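Local atomic coordinates of DnaJ homolog subfamily C member 3 (PDB entry 3IEG), a protein that binds misfolded proteins, acts as a co-chaperone of HSPA8/HSC70 and inhibits the kinase EIF2AK4/GCN2 during the unfolded protein response. Residues A72-L75 and Q76-H79; S100-E104 and Q105-E109; I194-L197 and Y198-G202; F225-Y228 and K229-K233. All coordinates share one frame; numbering follows the deposited sequence.

Contact 1 of 4, residues A72-L75 and Q76-H79; sequences AARL and QRGH
Gly78 N donates to Arg74 O at 3.0 Å, and the bond is close to straight, with an N-H...O angle of 169°. Arg77 N to Ala73 O at 3.1 Å continues the same alpha-helical ladder. His79 N bonds Leu75 O. Leu75 O also lies over one face of the His79 imidazole, near its rim, 3.4 Å from His79 CD2. The ring gets there because His79 CG stands beside its own backbone N (chi1 -65°), which folds the side chain back along the helix. His79 NE2 then meets Leu75, 3.7 Å from Leu75 CG and 3.8 Å from Leu75 CD1. Gln76 OE1 lies at the ring edge, in plane.

These residues sit on helix 71-84 of the third tetratricopeptide repeat (TPR), within the TPR domain of the protein. The His79 ring is bonded to helix 104-132: ND1 to Gln113 NE2, NE2 to Glu109 OE1. An alanine here would lose both of these bonds, and the Glu109 carboxylate would probably be left without its imidazole mate.

Elsewhere on the helix Arg74 and Arg77 bring their guanidinium groups near each other obliquely, Arg74 NE 4.4 Å from Arg77 NH2. Asp93 of helix 87-98 answers both charges, by a salt bridge to Arg77 and a long, weak ion pair to Arg74. Arg74 NH1 bonds Met68 O.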
loop_
_atom_site.group_PDB
_atom_site.type_symbol
_atom_site.label_atom_id
_atom_site.label_comp_id
_atom_site.label_asym_id
_atom_site.label_seq_id
_atom_site.Cartn_x
_atom_site.Cartn_y
_atom_site.Cartn_z
ATOM N N ALA A 72 13.509 6.982 35.071
ATOM C CA ALA A 72 12.155 6.911 34.487
ATOM C C ALA A 72 12.080 7.352 33.021
ATOM O O ALA A 72 11.384 6.738 32.228
ATOM C CB ALA A 72 11.162 7.697 35.330
ATOM N N ALA A 73 12.808 8.404 32.671
ATOM C CA ALA A 73 12.808 8.921 31.314
ATOM C C ALA A 73 13.526 7.988 30.357
ATOM O O ALA A 73 13.111 7.840 29.203
ATOM C CB ALA A 73 13.431 10.296 31.273
ATOM N N ARG A 74 14.602 7.366 30.831
ATOM C CA ARG A 74 15.354 6.430 30.018
ATOM C C ARG A 74 14.545 5.157 29.792
ATOM O O ARG A 74 14.540 4.611 28.692
ATOM C CB ARG A 74 16.719 6.127 30.634
ATOM C CG ARG A 74 17.561 5.197 29.780
ATOM C CD ARG A 74 18.951 4.953 30.327
ATOM N NE ARG A 74 19.924 5.863 29.726
ATOM C CZ ARG A 74 20.674 6.684 30.438
ATOM N NH1 ARG A 74 20.566 6.683 31.752
ATOM N NH2 ARG A 74 21.528 7.496 29.853
ATOM N N LEU A 75 13.836 4.699 30.816
ATOM C CA LEU A 75 12.983 3.542 30.625
ATOM C C LEU A 75 11.979 3.806 29.500
ATOM O O LEU A 75 11.796 2.963 28.621
ATOM C CB LEU A 75 12.278 3.149 31.916
ATOM C CG LEU A 75 11.286 1.980 31.796
ATOM C CD1 LEU A 75 11.972 0.693 31.380
ATOM C CD2 LEU A 75 10.528 1.775 33.093
ATOM N N GLN A 76 11.362 4.990 29.514
ATOM C CA GLN A 76 10.376 5.359 28.495
ATOM C C GLN A 76 10.969 5.394 27.085
ATOM O O GLN A 76 10.364 4.890 26.139
ATOM C CB GLN A 76 9.678 6.692 28.835
ATOM C CG GLN A 76 8.758 6.669 30.073
ATOM C CD GLN A 76 7.777 5.505 30.076
ATOM O OE1 GLN A 76 7.222 5.138 29.044
ATOM N NE2 GLN A 76 7.560 4.921 31.240
ATOM N N ARG A 77 12.157 5.974 26.944
ATOM C CA ARG A 77 12.830 6.006 25.642
ATOM C C ARG A 77 13.138 4.605 25.130
ATOM O O ARG A 77 12.965 4.325 23.943
ATOM C CB ARG A 77 14.103 6.848 25.681
ATOM C CG ARG A 77 14.706 7.019 24.305
ATOM C CD ARG A 77 15.873 7.970 24.288
ATOM N NE ARG A 77 17.021 7.386 24.954
ATOM C CZ ARG A 77 18.179 8.002 25.079
ATOM N NH1 ARG A 77 18.333 9.215 24.572
ATOM N NH2 ARG A 77 19.174 7.407 25.709
ATOM N N GLY A 78 13.584 3.735 26.029
ATOM C CA GLY A 78 13.790 2.326 25.724
ATOM C C GLY A 78 12.568 1.671 25.110
ATOM O O GLY A 78 12.681 0.924 24.141
ATOM N N HIS A 79 11.396 1.945 25.661
ATOM C CA HIS A 79 10.155 1.437 25.079
ATOM C C HIS A 79 9.966 1.888 23.625
ATOM O O HIS A 79 9.623 1.074 22.764
ATOM C CB HIS A 79 8.931 1.838 25.914
ATOM C CG HIS A 79 8.907 1.241 27.285
ATOM N ND1 HIS A 79 9.234 -0.075 27.531
ATOM C CD2 HIS A 79 8.595 1.781 28.486
ATOM C CE1 HIS A 79 9.135 -0.318 28.825
ATOM N NE2 HIS A 79 8.743 0.790 29.427
#

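Contact 2 of 4, residues S100-E104 and Q105-E109; sequences SNPSE and QEEKE
A capping box starts helix 104-132, with Ser103 at the N-cap and Glu106 three residues on. Each side chain takes the backbone N-H of the other. Glu106 N donates to Ser103 OG at 3.2 Å, and Ser103 N donates to Glu106 OE1 at 3.1 Å. Both bonds are nearly straight. Ser103 N reaches OE1 on its anti side, a little out of the carboxylate plane. Ser103 OG sits between its own backbone N and carbonyl carbon (chi1 71°), a setting that points its oxygen at the first turn. Glu106 CG lies beside its own N (chi1 -77°) and the chain is extended beyond, which brings the carboxylate back to Ser103.

Behind the cap, Glu107 N bonds Ser103 O at 2.8 Å. Pro102 packs its ring on the same turn, with CG 3.7 Å from Glu107 CB. One turn along, Gln105 NE2 donates to Glu109 OE2 at 2.9 Å, roughly in its amide plane.

Glu106 OE1 has a second, weak partner in Thr71 OG1 at the start of helix 71-84. An alanine in place of Glu106 would probably leave Ser103 N without its acceptor and break the reciprocal half of the box. The Glu106 carboxylate lies at the N-terminal end of a helix, where the helix dipole and the N-H donor would be expected to favour its charged form.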
loop_
_atom_site.group_PDB
_atom_site.type_symbol
_atom_site.label_atom_id
_atom_site.label_comp_id
_atom_site.label_asym_id
_atom_site.label_seq_id
_atom_site.Cartn_x
_atom_site.Cartn_y
_atom_site.Cartn_z
ATOM N N SER A 100 21.207 2.219 37.195
ATOM C CA SER A 100 21.032 3.583 37.692
ATOM C C SER A 100 20.048 3.608 38.879
ATOM O O SER A 100 19.330 4.589 39.101
ATOM C CB SER A 100 20.589 4.519 36.558
ATOM O OG SER A 100 19.277 4.209 36.126
ATOM N N ASN A 101 20.064 2.508 39.640
ATOM C CA ASN A 101 19.184 2.272 40.793
ATOM C C ASN A 101 17.699 2.396 40.451
ATOM O O ASN A 101 17.033 3.336 40.881
ATOM C CB ASN A 101 19.555 3.173 41.978
ATOM C CG ASN A 101 21.045 3.280 42.179
ATOM O OD1 ASN A 101 21.678 2.374 42.713
ATOM N ND2 ASN A 101 21.619 4.396 41.743
ATOM N N PRO A 102 17.178 1.447 39.662
ATOM C CA PRO A 102 15.776 1.497 39.285
ATOM C C PRO A 102 14.904 1.220 40.480
ATOM O O PRO A 102 15.337 0.537 41.405
ATOM C CB PRO A 102 15.645 0.338 38.300
ATOM C CG PRO A 102 16.707 -0.610 38.714
ATOM C CD PRO A 102 17.854 0.275 39.085
ATOM N N SER A 103 13.688 1.756 40.463
ATOM C CA SER A 103 12.694 1.364 41.438
ATOM C C SER A 103 12.384 -0.071 41.091
ATOM O O SER A 103 12.714 -0.532 40.002
ATOM C CB SER A 103 11.438 2.222 41.310
ATOM O OG SER A 103 10.739 1.904 40.122
ATOM N N GLU A 104 11.755 -0.778 42.016
ATOM C CA GLU A 104 11.365 -2.158 41.779
ATOM C C GLU A 104 10.604 -2.329 40.456
ATOM O O GLU A 104 10.928 -3.204 39.659
ATOM C CB GLU A 104 10.541 -2.671 42.953
ATOM C CG GLU A 104 9.978 -4.048 42.730
ATOM C CD GLU A 104 9.344 -4.624 43.964
ATOM O OE1 GLU A 104 8.883 -3.838 44.830
ATOM O OE2 GLU A 104 9.309 -5.869 44.063
ATOM N N GLN A 105 9.604 -1.479 40.235
ATOM C CA GLN A 105 8.762 -1.534 39.033
ATOM C C GLN A 105 9.567 -1.318 37.749
ATOM O O GLN A 105 9.422 -2.065 36.785
ATOM C CB GLN A 105 7.628 -0.503 39.134
ATOM C CG GLN A 105 6.731 -0.390 37.899
ATOM C CD GLN A 105 6.132 -1.727 37.483
ATOM O OE1 GLN A 105 5.901 -2.614 38.319
ATOM N NE2 GLN A 105 5.889 -1.882 36.183
ATOM N N GLU A 106 10.412 -0.291 37.760
ATOM C CA GLU A 106 11.340 -0.021 36.676
ATOM C C GLU A 106 12.306 -1.180 36.409
ATOM O O GLU A 106 12.578 -1.505 35.255
ATOM C CB GLU A 106 12.104 1.272 36.950
ATOM C CG GLU A 106 11.275 2.491 36.672
ATOM C CD GLU A 106 11.782 3.739 37.342
ATOM O OE1 GLU A 106 12.679 3.673 38.205
ATOM O OE2 GLU A 106 11.261 4.809 36.994
ATOM N N GLU A 107 12.809 -1.806 37.468
ATOM C CA GLU A 107 13.685 -2.967 37.318
ATOM C C GLU A 107 12.992 -4.129 36.582
ATOM O O GLU A 107 13.568 -4.683 35.653
ATOM C CB GLU A 107 14.269 -3.419 38.671
ATOM C CG GLU A 107 15.293 -4.570 38.574
ATOM C CD GLU A 107 15.831 -5.035 39.922
ATOM O OE1 GLU A 107 15.468 -4.452 40.971
ATOM O OE2 GLU A 107 16.634 -5.992 39.935
ATOM N N LYS A 108 11.764 -4.476 36.981
ATOM C CA LYS A 108 11.022 -5.575 36.340
ATOM C C LYS A 108 10.685 -5.279 34.877
ATOM O O LYS A 108 10.819 -6.157 34.024
ATOM C CB LYS A 108 9.739 -5.953 37.117
ATOM C CG LYS A 108 9.002 -7.192 36.519
ATOM C CD LYS A 108 7.735 -7.632 37.285
ATOM C CE LYS A 108 8.050 -8.692 38.368
ATOM N NZ LYS A 108 8.542 -8.085 39.657
ATOM N N GLU A 109 10.252 -4.045 34.606
ATOM C CA GLU A 109 9.930 -3.580 33.245
ATOM C C GLU A 109 11.154 -3.672 32.311
ATOM O O GLU A 109 11.041 -4.168 31.190
ATOM C CB GLU A 109 9.360 -2.150 33.284
ATOM C CG GLU A 109 8.179 -1.899 32.350
ATOM C CD GLU A 109 7.366 -0.629 32.699
ATOM O OE1 GLU A 109 7.181 0.222 31.797
ATOM O OE2 GLU A 109 6.895 -0.483 33.859
#

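Contact 3 of 4, residues I194-L197 and Y198-G202; sequences ISTL and YYQLG
The Tyr198 ring meets Ile194 one turn back, and the ethyl arm of the isoleucine does the touching. Ile194 CG1 is 3.6 Å from Tyr198 CE1, and Ile194 CD1 continues along the ring toward Tyr198 CZ. The approach is oblique. The two side chains lie side by side and point the same way. Tyr198 CG stands beside its backbone N (chi1 -83°), which lays the ring back along residues 194-197, with CD1 3.4 Å from Ile194 O. The Tyr199 ring turns away from this contact. It meets His227 edge-to-face and Tyr270 at about 45°.

The backbone bonding is regular and helical. Tyr198 N donates to Ile194 O at 2.9 Å, and Gln200 N to Thr196 O at 3.0 Å. Leu201 rests on the last turn, its CG 3.3 Å from Leu197 O. Helix 188-201, the first of the sixth TPR, closes here in a Schellman motif. Gly202 takes a positive phi of 99°, and its N bonds Tyr199 O at 2.8 Å.

Helix 204-217 adjoins both tyrosines through Ser207, while Lys178 of helix 170-181 touches Ile194 and Tyr198. The Tyr199 hydroxyl is shared between Glu264 OE1 and Gln230 NE2. The Ile194 and Tyr198 pair is thus apolar packing, whereas Tyr199 carries a polar tip that Gln230 of helix 222-246 and Glu264, just after helix 250-263, both bond.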
loop_
_atom_site.group_PDB
_atom_site.type_symbol
_atom_site.label_atom_id
_atom_site.label_comp_id
_atom_site.label_asym_id
_atom_site.label_seq_id
_atom_site.Cartn_x
_atom_site.Cartn_y
_atom_site.Cartn_z
ATOM N N ILE A 194 5.756 1.480 -5.280
ATOM C CA ILE A 194 4.337 1.167 -5.389
ATOM C C ILE A 194 3.776 1.548 -6.771
ATOM O O ILE A 194 2.959 0.816 -7.328
ATOM C CB ILE A 194 3.464 1.665 -4.181
ATOM C CG1 ILE A 194 2.207 2.362 -4.678
ATOM C CG2 ILE A 194 4.218 2.581 -3.239
ATOM C CD1 ILE A 194 1.063 2.300 -3.709
ATOM N N SER A 195 4.258 2.656 -7.330
ATOM C CA SER A 195 3.797 3.143 -8.634
ATOM C C SER A 195 4.166 2.153 -9.714
ATOM O O SER A 195 3.376 1.855 -10.611
ATOM C CB SER A 195 4.408 4.504 -8.952
ATOM O OG SER A 195 4.257 4.815 -10.321
ATOM N N THR A 196 5.388 1.655 -9.601
ATOM C CA THR A 196 5.910 0.582 -10.435
ATOM C C THR A 196 5.066 -0.687 -10.324
ATOM O O THR A 196 4.768 -1.330 -11.320
ATOM C CB THR A 196 7.405 0.349 -10.077
ATOM O OG1 THR A 196 8.208 1.146 -10.951
ATOM C CG2 THR A 196 7.839 -1.117 -10.182
ATOM N N LEU A 197 4.674 -1.041 -9.108
ATOM C CA LEU A 197 3.979 -2.300 -8.900
ATOM C C LEU A 197 2.569 -2.220 -9.488
ATOM O O LEU A 197 2.082 -3.177 -10.112
ATOM C CB LEU A 197 3.969 -2.688 -7.417
ATOM C CG LEU A 197 5.289 -3.121 -6.776
ATOM C CD1 LEU A 197 5.137 -3.223 -5.261
ATOM C CD2 LEU A 197 5.795 -4.433 -7.354
ATOM N N TYR A 198 1.928 -1.071 -9.301
ATOM C CA TYR A 198 0.660 -0.810 -9.949
ATOM C C TYR A 198 0.804 -0.931 -11.468
ATOM O O TYR A 198 -0.054 -1.524 -12.134
ATOM C CB TYR A 198 0.156 0.584 -9.601
ATOM C CG TYR A 198 -0.569 0.720 -8.287
ATOM C CD1 TYR A 198 -0.314 1.804 -7.453
ATOM C CD2 TYR A 198 -1.529 -0.220 -7.875
ATOM C CE1 TYR A 198 -0.989 1.954 -6.249
ATOM C CE2 TYR A 198 -2.203 -0.080 -6.656
ATOM C CZ TYR A 198 -1.920 1.010 -5.856
ATOM O OH TYR A 198 -2.573 1.186 -4.662
ATOM N N TYR A 199 1.887 -0.370 -12.005
ATOM C CA TYR A 199 2.132 -0.393 -13.441
ATOM C C TYR A 199 2.138 -1.825 -13.934
ATOM O O TYR A 199 1.328 -2.178 -14.789
ATOM C CB TYR A 199 3.436 0.317 -13.800
ATOM C CG TYR A 199 3.641 0.558 -15.285
ATOM C CD1 TYR A 199 3.088 1.679 -15.916
ATOM C CD2 TYR A 199 4.402 -0.316 -16.057
ATOM C CE1 TYR A 199 3.288 1.921 -17.274
ATOM C CE2 TYR A 199 4.608 -0.090 -17.413
ATOM C CZ TYR A 199 4.050 1.030 -18.018
ATOM O OH TYR A 199 4.251 1.253 -19.364
ATOM N N GLN A 200 3.029 -2.646 -13.374
ATOM C CA GLN A 200 3.114 -4.060 -13.722
ATOM C C GLN A 200 1.764 -4.743 -13.556
ATOM O O GLN A 200 1.439 -5.664 -14.298
ATOM C CB GLN A 200 4.171 -4.776 -12.877
ATOM C CG GLN A 200 5.600 -4.706 -13.433
ATOM C CD GLN A 200 6.671 -5.217 -12.437
ATOM O OE1 GLN A 200 6.525 -5.093 -11.202
ATOM N NE2 GLN A 200 7.752 -5.791 -12.978
ATOM N N LEU A 201 0.968 -4.278 -12.597
ATOM C CA LEU A 201 -0.358 -4.862 -12.377
ATOM C C LEU A 201 -1.381 -4.485 -13.436
ATOM O O LEU A 201 -2.397 -5.162 -13.578
ATOM C CB LEU A 201 -0.896 -4.514 -10.990
ATOM C CG LEU A 201 -0.386 -5.421 -9.873
ATOM C CD1 LEU A 201 -0.674 -4.775 -8.526
ATOM C CD2 LEU A 201 -0.978 -6.837 -9.970
ATOM N N GLY A 202 -1.122 -3.410 -14.170
ATOM C CA GLY A 202 -2.094 -2.918 -15.130
ATOM C C GLY A 202 -2.918 -1.755 -14.611
ATOM O O GLY A 202 -3.689 -1.174 -15.357
#

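Contact 4 of 4, residues F225-Y228 and K229-K233; sequences FAHY and KQVKK
Three side-chain pairs four residues apart carry this contact, Phe225 with Lys229, His227 with Val231 and Tyr228 with Lys232. The first two are contacts of aliphatic carbons with rings. Lys229 lays its methylenes across the Phe225 ring, with CG over one face and CD 3.8 Å from CE2. A bend about the CG-CD bond (chi3 -74°) keeps Lys229 CE near Phe225 CE2. On another side of the helix, Val231 CG2 sits over a face of the His227 imidazole, 3.8 Å from the ring centroid. This fits a CH-pi contact, but the methyl is modelled too close to the His227 carbonyl for its place to be certain.

The polar side-chain bond is Lys232 NZ to Tyr228 OH at 3.3 Å. The two chains run side by side, and Lys232 CD lies 3.8 Å from Tyr228 CZ. The phenol oxygen also bonds Arg212 NH1. Two cationic groups at one hydroxyl would probably increase its acidity somewhat.

Backbone bonds follow the alpha-helical pattern. Lys232 N donates to Tyr228 O at 2.8 Å, and Lys229 N to Phe225 O at 3.1 Å.

All this lies near the start of helix 222-246, which the disulfide Cys214-Cys224 ties to helix 204-217. Tyr228 packs on Val211 and Leu215 of that neighbour, and His227 NE2 bonds its Ser207. His227 also touches Tyr192 and Ser195 of helix 188-201.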
loop_
_atom_site.group_PDB
_atom_site.type_symbol
_atom_site.label_atom_id
_atom_site.label_comp_id
_atom_site.label_asym_id
_atom_site.label_seq_id
_atom_site.Cartn_x
_atom_site.Cartn_y
_atom_site.Cartn_z
ATOM N N PHE A 225 10.578 10.580 -12.554
ATOM C CA PHE A 225 10.206 11.426 -13.670
ATOM C C PHE A 225 10.126 10.625 -14.963
ATOM O O PHE A 225 9.152 10.761 -15.697
ATOM C CB PHE A 225 11.143 12.629 -13.807
ATOM C CG PHE A 225 10.634 13.685 -14.750
ATOM C CD1 PHE A 225 9.584 14.534 -14.371
ATOM C CD2 PHE A 225 11.193 13.830 -16.020
ATOM C CE1 PHE A 225 9.096 15.511 -15.248
ATOM C CE2 PHE A 225 10.718 14.806 -16.906
ATOM C CZ PHE A 225 9.671 15.651 -16.519
ATOM N N ALA A 226 11.124 9.780 -15.218
ATOM C CA ALA A 226 11.167 8.965 -16.439
ATOM C C ALA A 226 9.950 8.052 -16.542
ATOM O O ALA A 226 9.440 7.810 -17.640
ATOM C CB ALA A 226 12.455 8.137 -16.507
ATOM N N HIS A 227 9.508 7.547 -15.391
ATOM C CA HIS A 227 8.362 6.670 -15.320
ATOM C C HIS A 227 7.060 7.464 -15.472
ATOM O O HIS A 227 6.130 6.988 -16.101
ATOM C CB HIS A 227 8.384 5.838 -14.033
ATOM C CG HIS A 227 7.143 5.035 -13.827
ATOM N ND1 HIS A 227 6.734 4.061 -14.711
ATOM C CD2 HIS A 227 6.191 5.094 -12.866
ATOM C CE1 HIS A 227 5.593 3.543 -14.294
ATOM N NE2 HIS A 227 5.243 4.150 -13.175
ATOM N N TYR A 228 7.007 8.664 -14.900
ATOM C CA TYR A 228 5.887 9.611 -15.073
ATOM C C TYR A 228 5.564 9.830 -16.546
ATOM O O TYR A 228 4.403 9.755 -16.957
ATOM C CB TYR A 228 6.224 10.959 -14.415
ATOM C CG TYR A 228 5.235 12.092 -14.635
ATOM C CD1 TYR A 228 3.932 12.005 -14.164
ATOM C CD2 TYR A 228 5.623 13.272 -15.273
ATOM C CE1 TYR A 228 3.031 13.046 -14.342
ATOM C CE2 TYR A 228 4.730 14.323 -15.452
ATOM C CZ TYR A 228 3.439 14.198 -14.988
ATOM O OH TYR A 228 2.536 15.209 -15.158
ATOM N N LYS A 229 6.598 10.064 -17.346
ATOM C CA LYS A 229 6.414 10.323 -18.769
ATOM C C LYS A 229 5.801 9.123 -19.469
ATOM O O LYS A 229 4.962 9.287 -20.361
ATOM C CB LYS A 229 7.730 10.741 -19.428
ATOM C CG LYS A 229 8.335 12.000 -18.813
ATOM C CD LYS A 229 9.337 12.678 -19.729
ATOM C CE LYS A 229 10.655 11.932 -19.830
ATOM N NZ LYS A 229 11.694 12.796 -20.485
ATOM N N GLN A 230 6.203 7.927 -19.041
ATOM C CA GLN A 230 5.685 6.677 -19.595
ATOM C C GLN A 230 4.222 6.432 -19.212
ATOM O O GLN A 230 3.397 6.213 -20.091
ATOM C CB GLN A 230 6.562 5.493 -19.190
ATOM C CG GLN A 230 6.003 4.127 -19.562
ATOM C CD GLN A 230 6.085 3.819 -21.053
ATOM O OE1 GLN A 230 6.543 4.643 -21.847
ATOM N NE2 GLN A 230 5.646 2.624 -21.439
ATOM N N VAL A 231 3.897 6.475 -17.920
ATOM C CA VAL A 231 2.507 6.263 -17.501
ATOM C C VAL A 231 1.605 7.364 -18.002
ATOM O O VAL A 231 0.502 7.083 -18.420
ATOM C CB VAL A 231 2.272 6.131 -15.950
ATOM C CG1 VAL A 231 1.854 4.724 -15.572
ATOM C CG2 VAL A 231 3.446 6.646 -15.123
ATOM N N LYS A 232 2.070 8.615 -17.951
ATOM C CA LYS A 232 1.257 9.749 -18.401
ATOM C C LYS A 232 0.745 9.493 -19.821
ATOM O O LYS A 232 -0.472 9.565 -20.057
ATOM C CB LYS A 232 2.025 11.064 -18.325
ATOM C CG LYS A 232 1.150 12.290 -18.184
ATOM C CD LYS A 232 1.962 13.550 -18.437
ATOM C CE LYS A 232 1.109 14.720 -18.877
ATOM N NZ LYS A 232 0.456 15.357 -17.711
ATOM N N LYS A 233 1.668 9.153 -20.730
ATOM C CA LYS A 233 1.336 8.804 -22.113
ATOM C C LYS A 233 0.438 7.571 -22.218
ATOM O O LYS A 233 -0.603 7.608 -22.867
ATOM C CB LYS A 233 2.604 8.554 -22.930
ATOM C CG LYS A 233 3.340 9.814 -23.394
ATOM C CD LYS A 233 4.693 9.462 -24.062
ATOM C CE LYS A 233 4.493 8.594 -25.313
ATOM N NZ LYS A 233 5.759 8.459 -26.088
#

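How the contacts relate
The four contacts follow one another in series along this all-helical chain. Each is local, so none closes a long loop and none nests in or crosses another. Contact 1 spans about two turns of helix 71-84. Contact 2 covers the passage from the loop after helix 87-98 into helix 104-132. These two touch, with Leu75 CD2 3.7 Å from Glu106 CG, and so join the two helices. Contact 3 lies about 42 Å on, centre to centre from contact 1, at the end of helix 188-201. Contact 4, in helix 222-246, packs against contact 3. Contacts 1 and 4 lie on opposite sides of the chain's centre, as befits an elongated superhelix of repeats.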